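Long-range contacts in mutual gliding-motility protein MglA (Myxococcus xanthus, PDB 5YMX), which is a small Ras-like P-loop protein of the ADP-ribosylation factor family, held here with guanosine-5'-diphosphate and named for its part in gliding motility: residues Tyr136-Asn141 and Arg161-Tyr166; Tyr18-Cys23 and Met114-Asn119; Asp58-Ser63 and Lys71-Leu76. All coordinates share one frame; numbering follows the deposited sequence.

Contact 1 of 3, residues Tyr136-Asn141 and Arg161-Tyr166. With GDP (guanosine-5'-diphosphate), chain C.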
loop_
_atom_site.group_PDB
_atom_site.type_symbol
_atom_site.label_atom_id
_atom_site.label_comp_id
_atom_site.label_asym_id
_atom_site.label_seq_id
_atom_site.Cartn_x
_atom_site.Cartn_y
_atom_site.Cartn_z
ATOM N N TYR A 136 1.622 -2.515 8.066
ATOM C CA TYR A 136 2.757 -2.291 7.180
ATOM C C TYR A 136 3.331 -3.645 6.790
ATOM O O TYR A 136 3.623 -4.479 7.656
ATOM C CB TYR A 136 3.805 -1.429 7.913
ATOM C CG TYR A 136 5.156 -1.362 7.237
ATOM C CD1 TYR A 136 5.269 -1.251 5.852
ATOM C CD2 TYR A 136 6.325 -1.430 7.986
ATOM C CE1 TYR A 136 6.498 -1.216 5.239
ATOM C CE2 TYR A 136 7.571 -1.399 7.383
ATOM C CZ TYR A 136 7.646 -1.293 5.999
ATOM O OH TYR A 136 8.868 -1.256 5.378
ATOM N N VAL A 137 3.455 -3.870 5.485
ATOM C CA VAL A 137 4.110 -5.056 4.952
ATOM C C VAL A 137 5.084 -4.607 3.877
ATOM O O VAL A 137 4.932 -3.539 3.277
ATOM C CB VAL A 137 3.116 -6.088 4.372
ATOM C CG1 VAL A 137 2.026 -6.444 5.376
ATOM C CG2 VAL A 137 2.477 -5.593 3.096
ATOM N N ILE A 138 6.086 -5.442 3.627
ATOM C CA ILE A 138 7.108 -5.137 2.639
ATOM C C ILE A 138 7.115 -6.214 1.561
ATOM O O ILE A 138 7.030 -7.412 1.859
ATOM C CB ILE A 138 8.506 -4.913 3.280
ATOM C CG1 ILE A 138 9.514 -4.396 2.250
ATOM C CG2 ILE A 138 9.051 -6.152 3.980
ATOM C CD1 ILE A 138 10.732 -3.720 2.885
ATOM N N GLN A 139 7.207 -5.779 0.311
ATOM C CA GLN A 139 7.283 -6.678 -0.831
ATOM C C GLN A 139 8.646 -6.532 -1.480
ATOM O O GLN A 139 9.056 -5.420 -1.816
ATOM C CB GLN A 139 6.194 -6.326 -1.843
ATOM C CG GLN A 139 6.208 -7.242 -3.074
ATOM C CD GLN A 139 5.206 -6.791 -4.108
ATOM O OE1 GLN A 139 5.562 -6.119 -5.067
ATOM N NE2 GLN A 139 3.936 -7.153 -3.908
ATOM N N TYR A 140 9.350 -7.652 -1.651
ATOM C CA TYR A 140 10.604 -7.669 -2.406
ATOM C C TYR A 140 10.232 -8.081 -3.821
ATOM O O TYR A 140 10.006 -9.266 -4.094
ATOM C CB TYR A 140 11.599 -8.654 -1.804
ATOM C CG TYR A 140 11.906 -8.421 -0.341
ATOM C CD1 TYR A 140 11.990 -7.132 0.187
ATOM C CD2 TYR A 140 12.105 -9.486 0.514
ATOM C CE1 TYR A 140 12.271 -6.931 1.532
ATOM C CE2 TYR A 140 12.399 -9.295 1.844
ATOM C CZ TYR A 140 12.481 -8.017 2.351
ATOM O OH TYR A 140 12.764 -7.824 3.681
ATOM N N ASN A 141 10.102 -7.094 -4.706
ATOM C CA ASN A 141 9.614 -7.313 -6.059
ATOM C C ASN A 141 10.788 -7.551 -7.020
ATOM O O ASN A 141 11.951 -7.288 -6.705
ATOM C CB ASN A 141 8.753 -6.126 -6.506
ATOM C CG ASN A 141 8.000 -6.402 -7.785
ATOM O OD1 ASN A 141 7.540 -7.528 -8.019
ATOM N ND2 ASN A 141 7.872 -5.384 -8.629
ATOM N N ARG A 161 12.719 -5.244 11.672
ATOM C CA ARG A 161 11.672 -5.395 12.675
ATOM C C ARG A 161 10.790 -6.606 12.402
ATOM O O ARG A 161 9.675 -6.686 12.922
ATOM C CB ARG A 161 10.842 -4.116 12.793
ATOM C CG ARG A 161 11.679 -2.916 13.202
ATOM C CD ARG A 161 10.873 -1.629 13.171
ATOM N NE ARG A 161 9.823 -1.615 14.183
ATOM C CZ ARG A 161 9.988 -1.153 15.419
ATOM N NH1 ARG A 161 11.162 -0.668 15.797
ATOM N NH2 ARG A 161 8.978 -1.175 16.277
ATOM N N ASN A 162 11.258 -7.541 11.577
ATOM C CA ASN A 162 10.461 -8.711 11.219
ATOM C C ASN A 162 9.114 -8.290 10.644
ATOM O O ASN A 162 8.077 -8.886 10.940
ATOM C CB ASN A 162 10.287 -9.663 12.403
ATOM C CG ASN A 162 9.744 -11.020 11.991
ATOM O OD1 ASN A 162 9.999 -11.495 10.886
ATOM N ND2 ASN A 162 8.987 -11.645 12.882
ATOM N N ILE A 163 9.136 -7.231 9.840
ATOM C CA ILE A 163 7.944 -6.812 9.100
ATOM C C ILE A 163 7.512 -7.959 8.201
ATOM O O ILE A 163 8.378 -8.598 7.579
ATOM C CB ILE A 163 8.272 -5.560 8.261
ATOM C CG1 ILE A 163 8.758 -4.413 9.144
ATOM C CG2 ILE A 163 7.090 -5.151 7.372
ATOM C CD1 ILE A 163 7.814 -4.060 10.243
ATOM N N PRO A 164 6.223 -8.274 8.087
ATOM C CA PRO A 164 5.799 -9.304 7.127
ATOM C C PRO A 164 6.344 -8.999 5.739
ATOM O O PRO A 164 6.202 -7.885 5.235
ATOM C CB PRO A 164 4.267 -9.204 7.157
ATOM C CG PRO A 164 3.950 -8.611 8.486
ATOM C CD PRO A 164 5.077 -7.663 8.784
ATOM N N GLU A 165 6.963 -10.006 5.119
ATOM C CA GLU A 165 7.707 -9.858 3.875
ATOM C C GLU A 165 7.171 -10.826 2.836
ATOM O O GLU A 165 6.908 -11.996 3.143
ATOM C CB GLU A 165 9.171 -10.266 4.036
ATOM C CG GLU A 165 9.967 -9.606 5.096
ATOM C CD GLU A 165 11.260 -10.354 5.314
ATOM O OE1 GLU A 165 11.206 -11.553 5.651
ATOM O OE2 GLU A 165 12.324 -9.760 5.119
ATOM N N TYR A 166 7.083 -10.354 1.592
ATOM C CA TYR A 166 6.571 -11.163 0.492
ATOM C C TYR A 166 7.465 -10.993 -0.723
ATOM O O TYR A 166 7.755 -9.869 -1.132
ATOM C CB TYR A 166 5.109 -10.767 0.173
ATOM C CG TYR A 166 4.270 -11.064 1.377
ATOM C CD1 TYR A 166 3.784 -12.343 1.597
ATOM C CD2 TYR A 166 4.068 -10.103 2.365
ATOM C CE1 TYR A 166 3.088 -12.651 2.740
ATOM C CE2 TYR A 166 3.372 -10.408 3.523
ATOM C CZ TYR A 166 2.885 -11.683 3.699
ATOM O OH TYR A 166 2.198 -11.996 4.843
HETATM P PB GDP C . 6.074 2.156 -10.459
HETATM O O1B GDP C . 4.573 2.221 -10.591
HETATM O O2B GDP C . 6.761 3.405 -10.917
HETATM O O3B GDP C . 6.536 1.712 -9.104
HETATM O O3A GDP C . 6.629 0.981 -11.444
HETATM P PA GDP C . 5.855 0.082 -12.551
HETATM O O1A GDP C . 5.351 0.979 -13.637
HETATM O O2A GDP C . 4.867 -0.849 -11.914
HETATM O "O5'" GDP C . 7.061 -0.815 -13.097
HETATM C "C5'" GDP C . 8.178 -0.231 -13.774
HETATM C "C4'" GDP C . 8.748 -1.233 -14.775
HETATM O "O4'" GDP C . 9.241 -2.389 -14.086
HETATM C "C3'" GDP C . 7.723 -1.737 -15.776
HETATM O "O3'" GDP C . 8.403 -1.923 -17.028
HETATM C "C2'" GDP C . 7.318 -3.081 -15.214
HETATM O "O2'" GDP C . 6.866 -3.984 -16.226
HETATM C "C1'" GDP C . 8.620 -3.560 -14.610
HETATM N N9 GDP C . 8.405 -4.511 -13.512
HETATM C C8 GDP C . 7.580 -4.342 -12.446
HETATM N N7 GDP C . 7.644 -5.424 -11.628
HETATM C C5 GDP C . 8.560 -6.265 -12.167
HETATM C C6 GDP C . 9.117 -7.574 -11.811
HETATM O O6 GDP C . 8.753 -8.168 -10.781
HETATM N N1 GDP C . 10.028 -8.103 -12.643
HETATM C C2 GDP C . 10.454 -7.505 -13.764
HETATM N N2 GDP C . 11.382 -8.136 -14.524
HETATM N N3 GDP C . 9.986 -6.298 -14.163
HETATM C C4 GDP C . 9.058 -5.660 -13.399
#
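The ring of Y136 carries I163 on one face: methyl CG2 lies over it, 4.0 Å from the centroid and 19° off the ring normal, a CH-pi contact shifted toward the rim, while I163 CG1 and CD1 reach the CD2-CE2 side. The Y140 ring is met at its edge instead. Its hydroxyl gives a very short hydrogen bond, 2.5 Å from Y140 OH to E165 OE2, and the carboxylate stands 79° to the ring, almost upright. E165 gets there on an extended chain with CG anti to its carbonyl carbon (chi1 -55°), running alongside I138, whose CG2 packs on E165 CG. R155 forms a salt bridge with the other oxygen, OE1, so both carboxylate oxygens have a partner, and the arginine would probably favour the charged form. V137 CB approaches the edge of the Y166 ring. Between the I138-E165 and Q139-Y166 faces the backbones pair in parallel: I138 N bonds P164 O at 2.9 Å, Y166 N bonds I138 O at 3.0 Å, and Y140 N bonds Y166 O at 2.8 Å. At the strand end N141 ND2 donates to N7 of the GDP base over 3.0 Å. The pair belongs to a right-handed beta-alpha-beta unit in which helix 151-158 packs on I138 and Y140; helix 176-193 packs on V137 and Y166, and strand 98-104 continues the sheet beyond 136-141.

Contact 2 of 3, residues Tyr18-Cys23 and Met114-Asn119. With GDP (guanosine-5'-diphosphate), chain C.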
loop_
_atom_site.group_PDB
_atom_site.type_symbol
_atom_site.label_atom_id
_atom_site.label_comp_id
_atom_site.label_asym_id
_atom_site.label_seq_id
_atom_site.Cartn_x
_atom_site.Cartn_y
_atom_site.Cartn_z
ATOM N N TYR A 18 4.000 2.208 -1.638
ATOM C CA TYR A 18 5.070 3.193 -1.589
ATOM C C TYR A 18 6.365 2.492 -1.966
ATOM O O TYR A 18 6.523 1.300 -1.722
ATOM C CB TYR A 18 5.197 3.715 -0.159
ATOM C CG TYR A 18 5.730 5.109 0.030
ATOM C CD1 TYR A 18 7.091 5.345 0.166
ATOM C CD2 TYR A 18 4.857 6.186 0.128
ATOM C CE1 TYR A 18 7.574 6.632 0.407
ATOM C CE2 TYR A 18 5.325 7.473 0.354
ATOM C CZ TYR A 18 6.688 7.691 0.482
ATOM O OH TYR A 18 7.148 8.973 0.734
ATOM N N GLY A 19 7.292 3.240 -2.553
ATOM C CA GLY A 19 8.562 2.695 -2.953
ATOM C C GLY A 19 9.171 3.530 -4.055
ATOM O O GLY A 19 8.526 4.445 -4.577
ATOM N N PRO A 20 10.419 3.248 -4.430
ATOM C CA PRO A 20 11.098 4.102 -5.415
ATOM C C PRO A 20 10.418 4.048 -6.773
ATOM O O PRO A 20 9.640 3.142 -7.081
ATOM C CB PRO A 20 12.518 3.539 -5.495
ATOM C CG PRO A 20 12.527 2.283 -4.736
ATOM C CD PRO A 20 11.261 2.130 -3.959
ATOM N N GLY A 21 10.715 5.051 -7.592
ATOM C CA GLY A 21 10.191 5.051 -8.935
ATOM C C GLY A 21 10.526 3.767 -9.665
ATOM O O GLY A 21 11.637 3.237 -9.539
ATOM N N LEU A 22 9.562 3.247 -10.422
ATOM C CA LEU A 22 9.751 2.104 -11.315
ATOM C C LEU A 22 9.979 0.797 -10.569
ATOM O O LEU A 22 10.499 -0.166 -11.150
ATOM C CB LEU A 22 10.855 2.337 -12.358
ATOM C CG LEU A 22 10.744 3.650 -13.140
ATOM C CD1 LEU A 22 11.893 3.809 -14.131
ATOM C CD2 LEU A 22 9.412 3.727 -13.859
ATOM N N CYS A 23 9.592 0.728 -9.299
ATOM C CA CYS A 23 9.807 -0.479 -8.523
ATOM C C CYS A 23 8.720 -1.524 -8.698
ATOM O O CYS A 23 8.935 -2.664 -8.279
ATOM C CB CYS A 23 9.955 -0.140 -7.037
ATOM S SG CYS A 23 8.445 0.473 -6.271
ATOM N N MET A 114 16.435 2.157 0.040
ATOM C CA MET A 114 16.710 2.659 1.382
ATOM C C MET A 114 16.291 4.116 1.522
ATOM O O MET A 114 15.733 4.514 2.555
ATOM C CB MET A 114 18.189 2.461 1.715
ATOM C CG MET A 114 18.560 0.995 1.872
ATOM S SD MET A 114 20.269 0.706 2.328
ATOM C CE MET A 114 21.083 1.312 0.863
ATOM N N GLU A 115 16.554 4.930 0.497
ATOM C CA GLU A 115 16.140 6.327 0.547
ATOM C C GLU A 115 14.621 6.443 0.608
ATOM O O GLU A 115 14.079 7.246 1.378
ATOM C CB GLU A 115 16.697 7.064 -0.669
ATOM C CG GLU A 115 16.314 8.532 -0.735
ATOM C CD GLU A 115 17.274 9.341 -1.585
ATOM O OE1 GLU A 115 18.231 8.750 -2.133
ATOM O OE2 GLU A 115 17.077 10.569 -1.696
ATOM N N SER A 116 13.916 5.634 -0.186
ATOM C CA SER A 116 12.461 5.698 -0.219
ATOM C C SER A 116 11.859 5.249 1.109
ATOM O O SER A 116 10.882 5.839 1.591
ATOM C CB SER A 116 11.927 4.871 -1.392
ATOM O OG SER A 116 10.515 4.863 -1.390
ATOM N N LEU A 117 12.440 4.217 1.728
ATOM C CA LEU A 117 11.941 3.752 3.017
ATOM C C LEU A 117 12.155 4.795 4.114
ATOM O O LEU A 117 11.283 5.000 4.968
ATOM C CB LEU A 117 12.597 2.419 3.365
ATOM C CG LEU A 117 12.149 1.783 4.673
ATOM C CD1 LEU A 117 10.626 1.707 4.753
ATOM C CD2 LEU A 117 12.786 0.397 4.809
ATOM N N GLU A 118 13.303 5.474 4.113
ATOM C CA GLU A 118 13.494 6.569 5.057
ATOM C C GLU A 118 12.511 7.700 4.782
ATOM O O GLU A 118 11.951 8.296 5.716
ATOM C CB GLU A 118 14.938 7.066 4.986
ATOM C CG GLU A 118 15.217 8.291 5.858
ATOM C CD GLU A 118 15.198 7.986 7.349
ATOM O OE1 GLU A 118 14.876 6.840 7.727
ATOM O OE2 GLU A 118 15.515 8.898 8.146
ATOM N N ASN A 119 12.295 8.016 3.507
ATOM C CA ASN A 119 11.342 9.054 3.130
ATOM C C ASN A 119 9.935 8.702 3.601
ATOM O O ASN A 119 9.188 9.572 4.071
ATOM C CB ASN A 119 11.404 9.228 1.610
ATOM C CG ASN A 119 10.451 10.272 1.086
ATOM O OD1 ASN A 119 9.429 9.945 0.498
ATOM N ND2 ASN A 119 10.800 11.542 1.267
HETATM P PB GDP C . 6.074 2.156 -10.459
HETATM O O1B GDP C . 4.573 2.221 -10.591
HETATM O O2B GDP C . 6.761 3.405 -10.917
HETATM O O3B GDP C . 6.536 1.712 -9.104
HETATM O O3A GDP C . 6.629 0.981 -11.444
HETATM P PA GDP C . 5.855 0.082 -12.551
HETATM O O1A GDP C . 5.351 0.979 -13.637
HETATM O O2A GDP C . 4.867 -0.849 -11.914
HETATM O "O5'" GDP C . 7.061 -0.815 -13.097
HETATM C "C5'" GDP C . 8.178 -0.231 -13.774
HETATM C "C4'" GDP C . 8.748 -1.233 -14.775
HETATM O "O4'" GDP C . 9.241 -2.389 -14.086
HETATM C "C3'" GDP C . 7.723 -1.737 -15.776
HETATM O "O3'" GDP C . 8.403 -1.923 -17.028
HETATM C "C2'" GDP C . 7.318 -3.081 -15.214
HETATM O "O2'" GDP C . 6.866 -3.984 -16.226
HETATM C "C1'" GDP C . 8.620 -3.560 -14.610
HETATM N N9 GDP C . 8.405 -4.511 -13.512
HETATM C C8 GDP C . 7.580 -4.342 -12.446
HETATM N N7 GDP C . 7.644 -5.424 -11.628
HETATM C C5 GDP C . 8.560 -6.265 -12.167
HETATM C C6 GDP C . 9.117 -7.574 -11.811
HETATM O O6 GDP C . 8.753 -8.168 -10.781
HETATM N N1 GDP C . 10.028 -8.103 -12.643
HETATM C C2 GDP C . 10.454 -7.505 -13.764
HETATM N N2 GDP C . 11.382 -8.136 -14.524
HETATM N N3 GDP C . 9.986 -6.298 -14.163
HETATM C C4 GDP C . 9.058 -5.660 -13.399
#
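Y18 reaches across to helix 110-126, and its side chain meets that helix with its edge. From CB, CG is set anti to the backbone N (chi1 -152°), which sends the ring toward S116 and N119. CD1 passes S116 OG at 3.8 Å; CE1 lies 3.6 Å from the carbonyl S116 O, near the ring plane. At the tip, Y18 OH donates to N119 OD1 over a very short 2.5 Å; OD1 lies at the ring edge, in its plane, while the amide plane is turned 26° from the ring. D86 takes the other end of the N119 amide. Nearer the loop, S116 OG sits 3.3 Å from G19 C, and S116 CB packs on P20 CD at 3.8 Å. The type II turn from P20 to C23 then carries the chain to the nucleotide, where L22 N donates to GDP O2B at 2.8 Å. The turn lies in the probable P-loop of this family, which begins at G19. The contact combines one very short hydrogen bond, from a tyrosine hydroxyl that also accepts from N123 ND2, with close van der Waals contact from a serine, tying the helix to the root of the phosphate-binding loop.

Contact 3 of 3, residues Asp58-Ser63 and Lys71-Leu76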
loop_
_atom_site.group_PDB
_atom_site.type_symbol
_atom_site.label_atom_id
_atom_site.label_comp_id
_atom_site.label_asym_id
_atom_site.label_seq_id
_atom_site.Cartn_x
_atom_site.Cartn_y
_atom_site.Cartn_z
ATOM N N ASP A 58 -10.925 1.612 -5.949
ATOM C CA ASP A 58 -11.519 0.998 -4.776
ATOM C C ASP A 58 -12.324 -0.236 -5.163
ATOM O O ASP A 58 -12.748 -0.403 -6.309
ATOM C CB ASP A 58 -12.358 1.998 -3.940
ATOM C CG ASP A 58 -13.604 2.468 -4.659
ATOM O OD1 ASP A 58 -14.576 1.688 -4.758
ATOM O OD2 ASP A 58 -13.622 3.630 -5.109
ATOM N N PHE A 59 -12.502 -1.117 -4.188
ATOM C CA PHE A 59 -13.301 -2.311 -4.418
ATOM C C PHE A 59 -13.840 -2.818 -3.087
ATOM O O PHE A 59 -13.268 -2.561 -2.022
ATOM C CB PHE A 59 -12.513 -3.411 -5.150
ATOM C CG PHE A 59 -11.381 -3.979 -4.350
ATOM C CD1 PHE A 59 -10.188 -3.289 -4.229
ATOM C CD2 PHE A 59 -11.511 -5.205 -3.711
ATOM C CE1 PHE A 59 -9.136 -3.814 -3.479
ATOM C CE2 PHE A 59 -10.470 -5.733 -2.960
ATOM C CZ PHE A 59 -9.281 -5.034 -2.843
ATOM N N LEU A 60 -14.958 -3.528 -3.168
ATOM C CA LEU A 60 -15.661 -4.034 -1.992
ATOM C C LEU A 60 -15.644 -5.549 -2.087
ATOM O O LEU A 60 -16.491 -6.134 -2.782
ATOM C CB LEU A 60 -17.101 -3.518 -2.002
ATOM C CG LEU A 60 -18.000 -3.778 -0.793
ATOM C CD1 LEU A 60 -17.586 -2.906 0.373
ATOM C CD2 LEU A 60 -19.471 -3.543 -1.146
ATOM N N PRO A 61 -14.706 -6.233 -1.430
ATOM C CA PRO A 61 -14.595 -7.688 -1.629
ATOM C C PRO A 61 -15.817 -8.423 -1.095
ATOM O O PRO A 61 -16.284 -8.158 0.013
ATOM C CB PRO A 61 -13.318 -8.065 -0.863
ATOM C CG PRO A 61 -13.036 -6.925 0.047
ATOM C CD PRO A 61 -13.658 -5.695 -0.543
ATOM N N LEU A 62 -16.331 -9.359 -1.902
ATOM C CA LEU A 62 -17.534 -10.097 -1.535
ATOM C C LEU A 62 -17.271 -11.148 -0.467
ATOM O O LEU A 62 -18.200 -11.528 0.254
ATOM C CB LEU A 62 -18.138 -10.769 -2.771
ATOM C CG LEU A 62 -18.737 -9.846 -3.831
ATOM C CD1 LEU A 62 -19.176 -10.654 -5.045
ATOM C CD2 LEU A 62 -19.904 -9.061 -3.254
ATOM N N SER A 63 -16.031 -11.623 -0.346
ATOM C CA SER A 63 -15.733 -12.683 0.611
ATOM C C SER A 63 -15.799 -12.204 2.055
ATOM O O SER A 63 -15.989 -13.026 2.959
ATOM C CB SER A 63 -14.345 -13.262 0.329
ATOM O OG SER A 63 -13.347 -12.261 0.446
ATOM N N LYS A 71 -19.619 -3.080 6.010
ATOM C CA LYS A 71 -18.737 -3.724 5.051
ATOM C C LYS A 71 -17.472 -2.889 4.905
ATOM O O LYS A 71 -17.465 -1.691 5.187
ATOM C CB LYS A 71 -19.433 -3.863 3.697
ATOM C CG LYS A 71 -20.632 -4.807 3.720
ATOM C CD LYS A 71 -21.212 -4.996 2.326
ATOM C CE LYS A 71 -22.510 -5.795 2.364
ATOM N NZ LYS A 71 -22.326 -7.166 2.926
ATOM N N THR A 72 -16.386 -3.531 4.479
ATOM C CA THR A 72 -15.108 -2.845 4.323
ATOM C C THR A 72 -14.786 -2.701 2.841
ATOM O O THR A 72 -14.721 -3.699 2.113
ATOM C CB THR A 72 -13.975 -3.555 5.068
ATOM O OG1 THR A 72 -14.286 -3.635 6.464
ATOM C CG2 THR A 72 -12.664 -2.787 4.895
ATOM N N ARG A 73 -14.575 -1.461 2.406
ATOM C CA ARG A 73 -14.174 -1.127 1.048
ATOM C C ARG A 73 -12.713 -0.708 1.081
ATOM O O ARG A 73 -12.335 0.148 1.884
ATOM C CB ARG A 73 -15.024 0.036 0.522
ATOM C CG ARG A 73 -14.680 0.455 -0.913
ATOM C CD ARG A 73 -15.622 1.528 -1.449
ATOM N NE ARG A 73 -16.996 1.037 -1.551
ATOM C CZ ARG A 73 -17.441 0.291 -2.557
ATOM N NH1 ARG A 73 -16.625 -0.042 -3.549
ATOM N NH2 ARG A 73 -18.701 -0.125 -2.574
ATOM N N PHE A 74 -11.898 -1.310 0.220
ATOM C CA PHE A 74 -10.470 -1.026 0.174
ATOM C C PHE A 74 -10.161 -0.093 -0.982
ATOM O O PHE A 74 -10.667 -0.275 -2.091
ATOM C CB PHE A 74 -9.654 -2.321 0.057
ATOM C CG PHE A 74 -9.625 -3.103 1.330
ATOM C CD1 PHE A 74 -8.737 -2.764 2.339
ATOM C CD2 PHE A 74 -10.522 -4.139 1.547
ATOM C CE1 PHE A 74 -8.724 -3.464 3.536
ATOM C CE2 PHE A 74 -10.508 -4.839 2.741
ATOM C CZ PHE A 74 -9.607 -4.502 3.730
ATOM N N HIS A 75 -9.332 0.915 -0.711
ATOM C CA HIS A 75 -8.904 1.878 -1.714
ATOM C C HIS A 75 -7.396 1.759 -1.811
ATOM O O HIS A 75 -6.702 1.979 -0.816
ATOM C CB HIS A 75 -9.251 3.304 -1.277
ATOM C CG HIS A 75 -10.709 3.551 -1.055
ATOM N ND1 HIS A 75 -11.415 4.484 -1.782
ATOM C CD2 HIS A 75 -11.582 3.024 -0.162
ATOM C CE1 HIS A 75 -12.666 4.503 -1.364
ATOM N NE2 HIS A 75 -12.796 3.626 -0.384
ATOM N N LEU A 76 -6.892 1.413 -2.987
ATOM C CA LEU A 76 -5.457 1.252 -3.205
ATOM C C LEU A 76 -4.934 2.486 -3.923
ATOM O O LEU A 76 -5.493 2.890 -4.952
ATOM C CB LEU A 76 -5.145 -0.006 -4.021
ATOM C CG LEU A 76 -5.758 -1.334 -3.572
ATOM C CD1 LEU A 76 -5.051 -2.480 -4.272
ATOM C CD2 LEU A 76 -5.742 -1.527 -2.063
HETATM O O HOH W 1 -16.472 -5.845 1.771
#
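D58 and R73 supply the charged part of the contact. R73 NH1 donates to D58 OD1 at 2.9 Å in a salt bridge. The oxygen is approached nearly along its C-O axis but lies 30° out of the guanidinium plane, and the two flat groups stand nearly perpendicular. An extended start to the arginine, CG anti to the backbone N (chi1 -180°), followed by a bend at chi3, brings NH1 across to the aspartate. E10 forms a second salt bridge, at R73 NE, so the arginine joins two acids.

Contacts over flat groups come next. D58 CB sits on one face of the H75 ring, 3.5 Å from its centroid and 16° off the normal, a CH-pi contact, and L60 CB lies over a face of the R73 guanidinium. H75 NE2 is hydrogen-bonded to N12.

Backbone hydrogen bonds make the antiparallel ladder. F59 and F74 form a hydrogen-bonded pair, F59 N to F74 O and F74 N to F59 O, both 2.9 Å, while D58 and H75 form the neighbouring non-hydrogen-bonded pair. Past F59 the segment leaves the ladder, and a water bridges P61 O and T72 O, 2.8 Å from the latter.

Most apolar contacts lie on the face bearing F59 and F74. F59 CE1 packs on F74 CB at 3.9 Å and also nears L76 CG, whereas P61 CG touches the edge of the F74 ring at CD2. On the R73 side, L60 CD1 meets K71 CB and CD2 approaches K71 CD.

The two segments belong to the beta hairpin of strands 53-59 and 71-78. Strand 10-18 runs parallel to 71-78 on its other side, and helix 176-193 packs against T72, F74 and L76.

In the fold
Along the chain, contact 3 is nested inside the loop that contact 2 closes, and contact 1 follows both. Contacts 1 and 2 are neighbours, their centres about 14 Å apart: they touch where N141 ND2 lies 2.9 Å from C23 O and where Y136 meets L117, and both touch GDP, one at the base and the other at the phosphates. Contact 3 lies about 22 Å from contact 1 and 26 Å from contact 2, centre to centre, on the opposite side of the chain's centre from contact 2. Contacts 1 and 3 belong to one mixed sheet, with strands 10-18 and 98-104 between them, so the nucleotide-binding end and the hairpin share a single framework.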